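Local coordinates for serine-threonine phosphatase 2C (Toxoplasma gondii, PDB 2I44), which probably removes phosphate groups from serine and threonine residues of proteins as a metal-dependent phosphatase, and carries bound calcium ions in this crystal, at residues H258-L263 / I280-R285; Q111-M116 / F149-H154; P7-V12 / L74-L79. All coordinates share one frame; numbering follows the deposited sequence.

Contact 1 (H258-L263 / I280-R285); sequences HRVMIL and IAMQAR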
loop_
_atom_site.group_PDB
_atom_site.type_symbol
_atom_site.label_atom_id
_atom_site.label_comp_id
_atom_site.label_asym_id
_atom_site.label_seq_id
_atom_site.Cartn_x
_atom_site.Cartn_y
_atom_site.Cartn_z
ATOM N N HIS A 258 13.032 10.926 12.341
ATOM C CA HIS A 258 12.519 10.040 11.300
ATOM C C HIS A 258 13.513 9.996 10.142
ATOM O O HIS A 258 13.808 11.017 9.514
ATOM C CB HIS A 258 11.133 10.509 10.853
ATOM C CG HIS A 258 10.046 10.127 11.810
ATOM N ND1 HIS A 258 9.182 9.078 11.576
ATOM C CD2 HIS A 258 9.746 10.591 13.044
ATOM C CE1 HIS A 258 8.400 8.909 12.627
ATOM N NE2 HIS A 258 8.722 9.814 13.533
ATOM N N ARG A 259 14.032 8.803 9.870
ATOM C CA ARG A 259 15.044 8.621 8.839
ATOM C C ARG A 259 14.586 8.010 7.525
ATOM O O ARG A 259 14.978 8.469 6.451
ATOM C CB ARG A 259 16.182 7.763 9.393
ATOM C CG ARG A 259 16.920 8.381 10.560
ATOM C CD ARG A 259 18.023 9.315 10.090
ATOM N NE ARG A 259 18.636 10.018 11.215
ATOM C CZ ARG A 259 18.068 11.027 11.873
ATOM N NH1 ARG A 259 16.865 11.467 11.515
ATOM N NH2 ARG A 259 18.699 11.590 12.899
ATOM N N VAL A 260 13.767 6.971 7.592
ATOM C CA VAL A 260 13.351 6.331 6.360
ATOM C C VAL A 260 12.020 5.596 6.447
ATOM O O VAL A 260 11.663 5.032 7.478
ATOM C CB VAL A 260 14.453 5.354 5.888
ATOM C CG1 VAL A 260 14.748 4.341 6.991
ATOM C CG2 VAL A 260 14.038 4.659 4.603
HETATM N N MSE A 261 11.278 5.638 5.349
HETATM C CA MSE A 261 9.997 4.961 5.252
HETATM C C MSE A 261 10.137 4.017 4.069
HETATM O O MSE A 261 10.712 4.385 3.040
HETATM C CB MSE A 261 8.876 5.981 5.015
HETATM C CG MSE A 261 7.489 5.375 4.843
HETATM SE SE MSE A 261 6.104 6.739 4.702
HETATM C CE MSE A 261 5.284 6.492 6.429
ATOM N N ILE A 262 9.634 2.797 4.221
ATOM C CA ILE A 262 9.727 1.808 3.156
ATOM C C ILE A 262 8.361 1.217 2.843
ATOM O O ILE A 262 7.735 0.588 3.700
ATOM C CB ILE A 262 10.676 0.643 3.546
ATOM C CG1 ILE A 262 12.079 1.181 3.838
ATOM C CG2 ILE A 262 10.722 -0.394 2.425
ATOM C CD1 ILE A 262 13.053 0.119 4.317
ATOM N N LEU A 263 7.893 1.436 1.621
ATOM C CA LEU A 263 6.620 0.873 1.200
ATOM C C LEU A 263 6.996 -0.324 0.336
ATOM O O LEU A 263 7.806 -0.196 -0.585
ATOM C CB LEU A 263 5.803 1.884 0.386
ATOM C CG LEU A 263 5.354 3.175 1.088
ATOM C CD1 LEU A 263 6.474 4.202 1.055
ATOM C CD2 LEU A 263 4.110 3.739 0.398
ATOM N N ILE A 280 19.272 -2.624 5.664
ATOM C CA ILE A 280 19.735 -2.775 4.290
ATOM C C ILE A 280 19.598 -1.459 3.529
ATOM O O ILE A 280 20.516 -1.042 2.824
ATOM C CB ILE A 280 18.935 -3.869 3.549
ATOM C CG1 ILE A 280 19.208 -5.235 4.187
ATOM C CG2 ILE A 280 19.316 -3.898 2.067
ATOM C CD1 ILE A 280 18.400 -6.361 3.582
ATOM N N ALA A 281 18.446 -0.811 3.677
ATOM C CA ALA A 281 18.180 0.458 3.012
ATOM C C ALA A 281 19.094 1.567 3.543
ATOM O O ALA A 281 19.619 2.360 2.770
ATOM C CB ALA A 281 16.716 0.851 3.202
HETATM N N MSE A 282 19.273 1.621 4.860
HETATM C CA MSE A 282 20.123 2.638 5.478
HETATM C C MSE A 282 21.573 2.483 5.034
HETATM O O MSE A 282 22.265 3.465 4.763
HETATM C CB MSE A 282 20.052 2.542 7.003
HETATM C CG MSE A 282 18.769 3.084 7.609
HETATM SE SE MSE A 282 18.517 4.951 7.212
HETATM C CE MSE A 282 19.161 5.713 8.891
ATOM N N GLN A 283 22.030 1.240 4.959
ATOM C CA GLN A 283 23.397 0.984 4.541
ATOM C C GLN A 283 23.603 1.331 3.076
ATOM O O GLN A 283 24.606 1.948 2.722
ATOM C CB GLN A 283 23.784 -0.476 4.778
ATOM C CG GLN A 283 25.111 -0.840 4.116
ATOM C CD GLN A 283 25.836 -1.970 4.816
ATOM O OE1 GLN A 283 26.140 -1.879 6.009
ATOM N NE2 GLN A 283 26.130 -3.039 4.077
ATOM N N ALA A 284 22.659 0.938 2.225
ATOM C CA ALA A 284 22.772 1.220 0.801
ATOM C C ALA A 284 22.981 2.712 0.578
ATOM O O ALA A 284 23.884 3.127 -0.152
ATOM C CB ALA A 284 21.523 0.752 0.070
ATOM N N ARG A 285 22.145 3.518 1.220
ATOM C CA ARG A 285 22.242 4.960 1.079
ATOM C C ARG A 285 23.628 5.425 1.521
ATOM O O ARG A 285 24.317 6.153 0.802
ATOM C CB ARG A 285 21.182 5.636 1.937
ATOM C CG ARG A 285 20.997 7.100 1.617
ATOM C CD ARG A 285 20.223 7.799 2.709
ATOM N NE ARG A 285 19.870 9.155 2.315
ATOM C CZ ARG A 285 19.412 10.073 3.155
ATOM N NH1 ARG A 285 19.256 9.778 4.440
ATOM N NH2 ARG A 285 19.111 11.289 2.710
HETATM O O HOH W 1 16.889 10.340 5.958
#
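Met-282, modelled as selenomethionine, sets its CG anti to the carbonyl carbon (chi1 -75°) and then bends at chi2 and chi3, which swings its selenium and terminal methyl off the flank of helix 274-286 and against Arg-259 and Val-260. The contact joins a helix to the outer face of one sheet in the PP2C beta sandwich. The short strand and helix segments run at 115° to each other, their axes 9.7 Å apart at closest approach.

A classic beta bulge shapes the strand side. Arg-259 and Val-260 both face Gly-163 of the neighbouring strand, and the extra residue lets two consecutive side chains point toward the helix where a regular strand would alternate them. Met-282 CE lies 3.7 Å from Arg-259 CB and stays close to CG and CD of the arginine as well, so it is the aliphatic stem of Arg-259 that packs here. The guanidinium is engaged with other parts of the chain, NE in a salt bridge to Glu-165 and NH1 bonded to Pro-256 O. Val-260 presents CG1, 3.8 Å from Met-282 SE; its compact branched side chain lies alongside the longer one, the two running past each other in opposite directions.

Two residues on, Ile-262 comes back to the same face and puts the end of its chain, CD1, 3.9 Å from Ala-281 CB. The small alanine brings the helix near the sheet, and the extended isoleucine spans the remaining separation.

At the other end of the contact, polar groups meet through solvent. Arg-285, its chain fully extended and its NH2 held in a salt bridge by Asp-23, reaches from the helix toward the strand. One water donates to Arg-259 O at 2.7 Å and accepts a weak bond from Arg-285 NH1 at 2.9 Å.

Contact 2 (Q111-M116 / F149-H154); sequences QAVDDM and FVAVGH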
loop_
_atom_site.group_PDB
_atom_site.type_symbol
_atom_site.label_atom_id
_atom_site.label_comp_id
_atom_site.label_asym_id
_atom_site.label_seq_id
_atom_site.Cartn_x
_atom_site.Cartn_y
_atom_site.Cartn_z
ATOM N N GLN A 111 -9.434 11.856 6.894
ATOM C CA GLN A 111 -10.669 11.843 6.122
ATOM C C GLN A 111 -10.439 11.809 4.611
ATOM O O GLN A 111 -11.155 11.122 3.882
ATOM C CB GLN A 111 -11.519 13.067 6.484
ATOM C CG GLN A 111 -12.855 13.124 5.775
ATOM C CD GLN A 111 -13.755 11.963 6.148
ATOM O OE1 GLN A 111 -14.046 11.743 7.328
ATOM N NE2 GLN A 111 -14.202 11.212 5.147
ATOM N N ALA A 112 -9.446 12.552 4.135
ATOM C CA ALA A 112 -9.160 12.581 2.702
ATOM C C ALA A 112 -8.675 11.218 2.205
ATOM O O ALA A 112 -9.055 10.769 1.124
ATOM C CB ALA A 112 -8.111 13.654 2.394
ATOM N N VAL A 113 -7.820 10.570 2.986
ATOM C CA VAL A 113 -7.298 9.263 2.600
ATOM C C VAL A 113 -8.454 8.273 2.594
ATOM O O VAL A 113 -8.553 7.422 1.717
ATOM C CB VAL A 113 -6.191 8.800 3.574
ATOM C CG1 VAL A 113 -5.787 7.356 3.286
ATOM C CG2 VAL A 113 -4.979 9.709 3.428
ATOM N N ASP A 114 -9.345 8.408 3.566
ATOM C CA ASP A 114 -10.493 7.523 3.644
ATOM C C ASP A 114 -11.346 7.687 2.388
ATOM O O ASP A 114 -11.778 6.699 1.784
ATOM C CB ASP A 114 -11.333 7.836 4.883
ATOM C CG ASP A 114 -12.269 6.700 5.238
ATOM O OD1 ASP A 114 -11.772 5.665 5.724
ATOM O OD2 ASP A 114 -13.493 6.829 5.019
ATOM N N ASP A 115 -11.590 8.938 2.002
ATOM C CA ASP A 115 -12.385 9.239 0.812
ATOM C C ASP A 115 -11.714 8.678 -0.432
ATOM O O ASP A 115 -12.376 8.138 -1.317
ATOM C CB ASP A 115 -12.551 10.749 0.646
ATOM C CG ASP A 115 -13.562 11.331 1.606
ATOM O OD1 ASP A 115 -14.130 10.561 2.406
ATOM O OD2 ASP A 115 -13.789 12.563 1.563
HETATM N N MSE A 116 -10.395 8.820 -0.494
HETATM C CA MSE A 116 -9.630 8.322 -1.631
HETATM C C MSE A 116 -9.835 6.822 -1.839
HETATM O O MSE A 116 -10.150 6.369 -2.942
HETATM C CB MSE A 116 -8.140 8.599 -1.421
HETATM C CG MSE A 116 -7.241 7.989 -2.491
HETATM SE SE MSE A 116 -5.330 8.187 -2.106
HETATM C CE MSE A 116 -5.096 6.636 -0.989
ATOM N N PHE A 149 3.455 15.934 8.127
ATOM C CA PHE A 149 2.609 14.816 8.521
ATOM C C PHE A 149 2.551 13.766 7.427
ATOM O O PHE A 149 2.584 14.089 6.238
ATOM C CB PHE A 149 1.184 15.290 8.812
ATOM C CG PHE A 149 1.048 16.063 10.090
ATOM C CD1 PHE A 149 1.107 15.414 11.319
ATOM C CD2 PHE A 149 0.879 17.445 10.068
ATOM C CE1 PHE A 149 1.001 16.131 12.511
ATOM C CE2 PHE A 149 0.772 18.175 11.251
ATOM C CZ PHE A 149 0.834 17.517 12.478
ATOM N N VAL A 150 2.478 12.506 7.836
ATOM C CA VAL A 150 2.369 11.415 6.888
ATOM C C VAL A 150 1.115 10.638 7.243
ATOM O O VAL A 150 1.013 10.066 8.330
ATOM C CB VAL A 150 3.584 10.473 6.937
ATOM C CG1 VAL A 150 3.369 9.302 5.982
ATOM C CG2 VAL A 150 4.830 11.234 6.541
ATOM N N ALA A 151 0.155 10.658 6.325
ATOM C CA ALA A 151 -1.098 9.951 6.506
ATOM C C ALA A 151 -0.959 8.583 5.852
ATOM O O ALA A 151 -0.993 8.469 4.625
ATOM C CB ALA A 151 -2.235 10.735 5.856
ATOM N N VAL A 152 -0.791 7.554 6.675
ATOM C CA VAL A 152 -0.647 6.195 6.183
ATOM C C VAL A 152 -2.000 5.497 6.057
ATOM O O VAL A 152 -2.830 5.540 6.969
ATOM C CB VAL A 152 0.251 5.340 7.124
ATOM C CG1 VAL A 152 0.300 3.905 6.637
ATOM C CG2 VAL A 152 1.655 5.910 7.175
ATOM N N GLY A 153 -2.211 4.856 4.917
ATOM C CA GLY A 153 -3.440 4.124 4.694
ATOM C C GLY A 153 -3.086 2.801 4.046
ATOM O O GLY A 153 -2.044 2.695 3.389
ATOM N N HIS A 154 -3.915 1.781 4.243
ATOM C CA HIS A 154 -3.658 0.496 3.609
ATOM C C HIS A 154 -4.838 -0.456 3.594
ATOM O O HIS A 154 -5.787 -0.332 4.367
ATOM C CB HIS A 154 -2.446 -0.215 4.244
ATOM C CG HIS A 154 -2.790 -1.134 5.376
ATOM N ND1 HIS A 154 -3.131 -0.678 6.631
ATOM C CD2 HIS A 154 -2.815 -2.487 5.449
ATOM C CE1 HIS A 154 -3.344 -1.708 7.429
ATOM N NE2 HIS A 154 -3.159 -2.817 6.738
#
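Gln-111 NE2 donates to Asp-115 OD1 at 2.8 Å, one turn along the helix whose other face puts Val-113 against Ala-151 and Gly-153. The bond is bent, with an N-H...O angle of 136°. The acceptor lies nearly in the amide plane of Gln-111, whereas the amide nitrogen approaches OD1 from above the carboxylate plane. Asp-115 OD2 is bonded separately to Ser-82 OG, so both carboxylate oxygens have partners and the group is restrained on the side of the helix remote from the strand.

The apolar side of the contact rests on a single valine, which spreads its two methyls over successive helix-facing positions of the strand. With CG1 anti to the backbone N (chi1 172°), Val-113 turns CG2 to Ala-151 CB at 3.8 Å and CG1 to Gly-153 CA at 4.2 Å. Alternation along the strand explains the spacing: Ala-151 faces the helix, Val-152 points away, and Gly-153 again offers its helix-facing side, here a bare CA. Small residues suit these places because they let the backbones come near, the CA atoms of Val-113 and Gly-153 being 6.8 Å apart. No hydrogen bond crosses between the segments, as expected where the polar backbone of each is engaged within its own helix or sheet.

The neighbouring strand 137-146 widens this seat. Val-113 also touches Val-144, and Met-116, three residues later, rests on Thr-142; these two strand residues are backbone partners of Ala-151 and Gly-153 respectively. On its other edge strand 149-155 pairs with 248-253, so the long helix 98-130 lies over one outer face of the sandwich, with strand 149-155 between two antiparallel neighbours beneath it.

Contact 3 (P7-V12 / L74-L79); sequences PPTIHV and LVVPQL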
loop_
_atom_site.group_PDB
_atom_site.type_symbol
_atom_site.label_atom_id
_atom_site.label_comp_id
_atom_site.label_asym_id
_atom_site.label_seq_id
_atom_site.Cartn_x
_atom_site.Cartn_y
_atom_site.Cartn_z
ATOM N N PRO A 7 -1.533 16.354 -10.691
ATOM C CA PRO A 7 -0.076 16.530 -10.666
ATOM C C PRO A 7 0.635 15.316 -11.263
ATOM O O PRO A 7 0.164 14.181 -11.141
ATOM C CB PRO A 7 0.230 16.689 -9.181
ATOM C CG PRO A 7 -1.056 17.232 -8.617
ATOM C CD PRO A 7 -2.087 16.408 -9.329
ATOM N N PRO A 8 1.780 15.541 -11.918
ATOM C CA PRO A 8 2.527 14.436 -12.521
ATOM C C PRO A 8 2.844 13.316 -11.530
ATOM O O PRO A 8 3.179 13.573 -10.372
ATOM C CB PRO A 8 3.782 15.123 -13.065
ATOM C CG PRO A 8 3.930 16.328 -12.180
ATOM C CD PRO A 8 2.516 16.807 -12.050
ATOM N N THR A 9 2.716 12.075 -11.990
ATOM C CA THR A 9 2.993 10.912 -11.162
ATOM C C THR A 9 4.014 10.002 -11.832
ATOM O O THR A 9 4.180 10.023 -13.053
ATOM C CB THR A 9 1.703 10.088 -10.876
ATOM O OG1 THR A 9 1.035 9.785 -12.107
ATOM C CG2 THR A 9 0.760 10.863 -9.969
ATOM N N ILE A 10 4.702 9.205 -11.024
ATOM C CA ILE A 10 5.695 8.280 -11.541
ATOM C C ILE A 10 5.220 6.844 -11.338
ATOM O O ILE A 10 4.682 6.503 -10.282
ATOM C CB ILE A 10 7.055 8.510 -10.849
ATOM C CG1 ILE A 10 7.556 9.917 -11.199
ATOM C CG2 ILE A 10 8.063 7.452 -11.297
ATOM C CD1 ILE A 10 8.746 10.388 -10.396
ATOM N N HIS A 11 5.412 6.010 -12.356
ATOM C CA HIS A 11 4.987 4.616 -12.292
ATOM C C HIS A 11 6.039 3.655 -12.843
ATOM O O HIS A 11 5.736 2.505 -13.158
ATOM C CB HIS A 11 3.685 4.431 -13.067
ATOM C CG HIS A 11 2.570 5.314 -12.600
ATOM N ND1 HIS A 11 1.922 5.124 -11.399
ATOM C CD2 HIS A 11 1.987 6.391 -13.177
ATOM C CE1 HIS A 11 0.987 6.045 -11.258
ATOM N NE2 HIS A 11 1.005 6.826 -12.323
ATOM N N VAL A 12 7.275 4.124 -12.949
ATOM C CA VAL A 12 8.365 3.298 -13.459
ATOM C C VAL A 12 9.483 3.311 -12.438
ATOM O O VAL A 12 9.522 4.189 -11.583
ATOM C CB VAL A 12 8.927 3.850 -14.797
ATOM C CG1 VAL A 12 7.884 3.740 -15.888
ATOM C CG2 VAL A 12 9.368 5.309 -14.619
ATOM N N LEU A 74 -5.782 5.836 -10.291
ATOM C CA LEU A 74 -6.998 6.396 -9.718
ATOM C C LEU A 74 -6.820 7.074 -8.364
ATOM O O LEU A 74 -7.581 7.978 -8.016
ATOM C CB LEU A 74 -8.061 5.304 -9.578
ATOM C CG LEU A 74 -8.492 4.553 -10.842
ATOM C CD1 LEU A 74 -9.535 3.493 -10.473
ATOM C CD2 LEU A 74 -9.062 5.534 -11.864
ATOM N N VAL A 75 -5.825 6.640 -7.597
ATOM C CA VAL A 75 -5.605 7.191 -6.264
ATOM C C VAL A 75 -5.306 8.682 -6.155
ATOM O O VAL A 75 -5.922 9.368 -5.343
ATOM C CB VAL A 75 -4.497 6.408 -5.502
ATOM C CG1 VAL A 75 -4.999 5.009 -5.175
ATOM C CG2 VAL A 75 -3.231 6.329 -6.336
ATOM N N VAL A 76 -4.377 9.202 -6.949
ATOM C CA VAL A 76 -4.082 10.623 -6.845
ATOM C C VAL A 76 -5.279 11.472 -7.298
ATOM O O VAL A 76 -5.687 12.401 -6.590
ATOM C CB VAL A 76 -2.788 10.990 -7.621
ATOM C CG1 VAL A 76 -2.598 12.495 -7.658
ATOM C CG2 VAL A 76 -1.588 10.358 -6.922
ATOM N N PRO A 77 -5.875 11.156 -8.461
ATOM C CA PRO A 77 -7.025 11.956 -8.901
ATOM C C PRO A 77 -8.168 11.930 -7.879
ATOM O O PRO A 77 -8.750 12.970 -7.557
ATOM C CB PRO A 77 -7.409 11.305 -10.225
ATOM C CG PRO A 77 -6.081 10.836 -10.747
ATOM C CD PRO A 77 -5.462 10.215 -9.517
ATOM N N GLN A 78 -8.483 10.750 -7.358
ATOM C CA GLN A 78 -9.551 10.635 -6.374
ATOM C C GLN A 78 -9.195 11.369 -5.082
ATOM O O GLN A 78 -10.051 11.991 -4.452
ATOM C CB GLN A 78 -9.838 9.163 -6.061
ATOM C CG GLN A 78 -10.606 8.418 -7.145
ATOM C CD GLN A 78 -12.015 8.964 -7.356
ATOM O OE1 GLN A 78 -12.534 9.719 -6.535
ATOM N NE2 GLN A 78 -12.644 8.566 -8.455
ATOM N N LEU A 79 -7.928 11.293 -4.686
ATOM C CA LEU A 79 -7.482 11.951 -3.464
ATOM C C LEU A 79 -7.727 13.453 -3.508
ATOM O O LEU A 79 -8.398 14.004 -2.637
ATOM C CB LEU A 79 -5.988 11.697 -3.229
ATOM C CG LEU A 79 -5.350 12.507 -2.096
ATOM C CD1 LEU A 79 -5.984 12.115 -0.767
ATOM C CD2 LEU A 79 -3.853 12.251 -2.058
#
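Val-76 gives up most surface here, and it does so by pushing its two methyls at Thr-9 and Pro-7 of the N-terminal segment. CG2 meets Thr-9 CG2 tip to tip at 3.9 Å, while CG1 comes within 4.3 Å of Pro-7 CD, a looser touch. A beta-branched residue suits this place, since its forked end serves two partners at once from one position on the helix.

Thr-9 is amphipathic in its use. Its OG1 stands between the backbone N and the carbonyl carbon (chi1 52°), which turns the methyl toward the valine and the hydroxyl to another side. There His-11 NE2 gives OG1 a weak hydrogen bond of 3.0 Å, its N-H...O angle only 123°. The imidazole is held more definitely through ND1, bonded to Phe-40 O, so it links the segment to strand 38-43.

Pro-7 offers an apolar ring with no amide hydrogen to satisfy, well suited to a partly exposed site beside a valine; it also touches Cys-43 and Ile-80. The helix has its own irregularity at this point. It is kinked where the nitrogens of Val-76 and Pro-77 lack the usual bond to the preceding turn, and the proline nitrogen has no hydrogen to give. Beyond the kink the regular pattern resumes, with Gln-78 N bonded to Leu-74 O at 3.0 Å.

The segment 7-12 is neither helix nor strand, yet Ile-10 shares a backbone bond with Leu-42. It thus runs beside strand 38-43 and fills the angle between that strand and helix 66-80, an N-terminal extension packed against the sheet and helix layers of a PP2C alpha-beta sandwich.

How the contacts relate
Contacts 1 and 2 lie on the two sheets of the sandwich, their centres 22 Å apart, and meet in its interior: Met-261 CE of the 258-263 strand reaches Val-150 CG1 at 3.4 Å and Val-152 CG2 at 3.8 Å. Contacts 2 and 3 are nearer, with centres 14 Å apart. Helices 98-130 and 66-80 join them, Met-116 SE lying 3.7 Å from Leu-79 CB. Contact 3 does not touch contact 1; their nearest atoms are about 10 Å apart. All three lie away from the calcium sites, whose ligands include Asp-60, Gly-61, Asp-266 and Asp-311, although strand 258-264 leads almost directly to Asp-266.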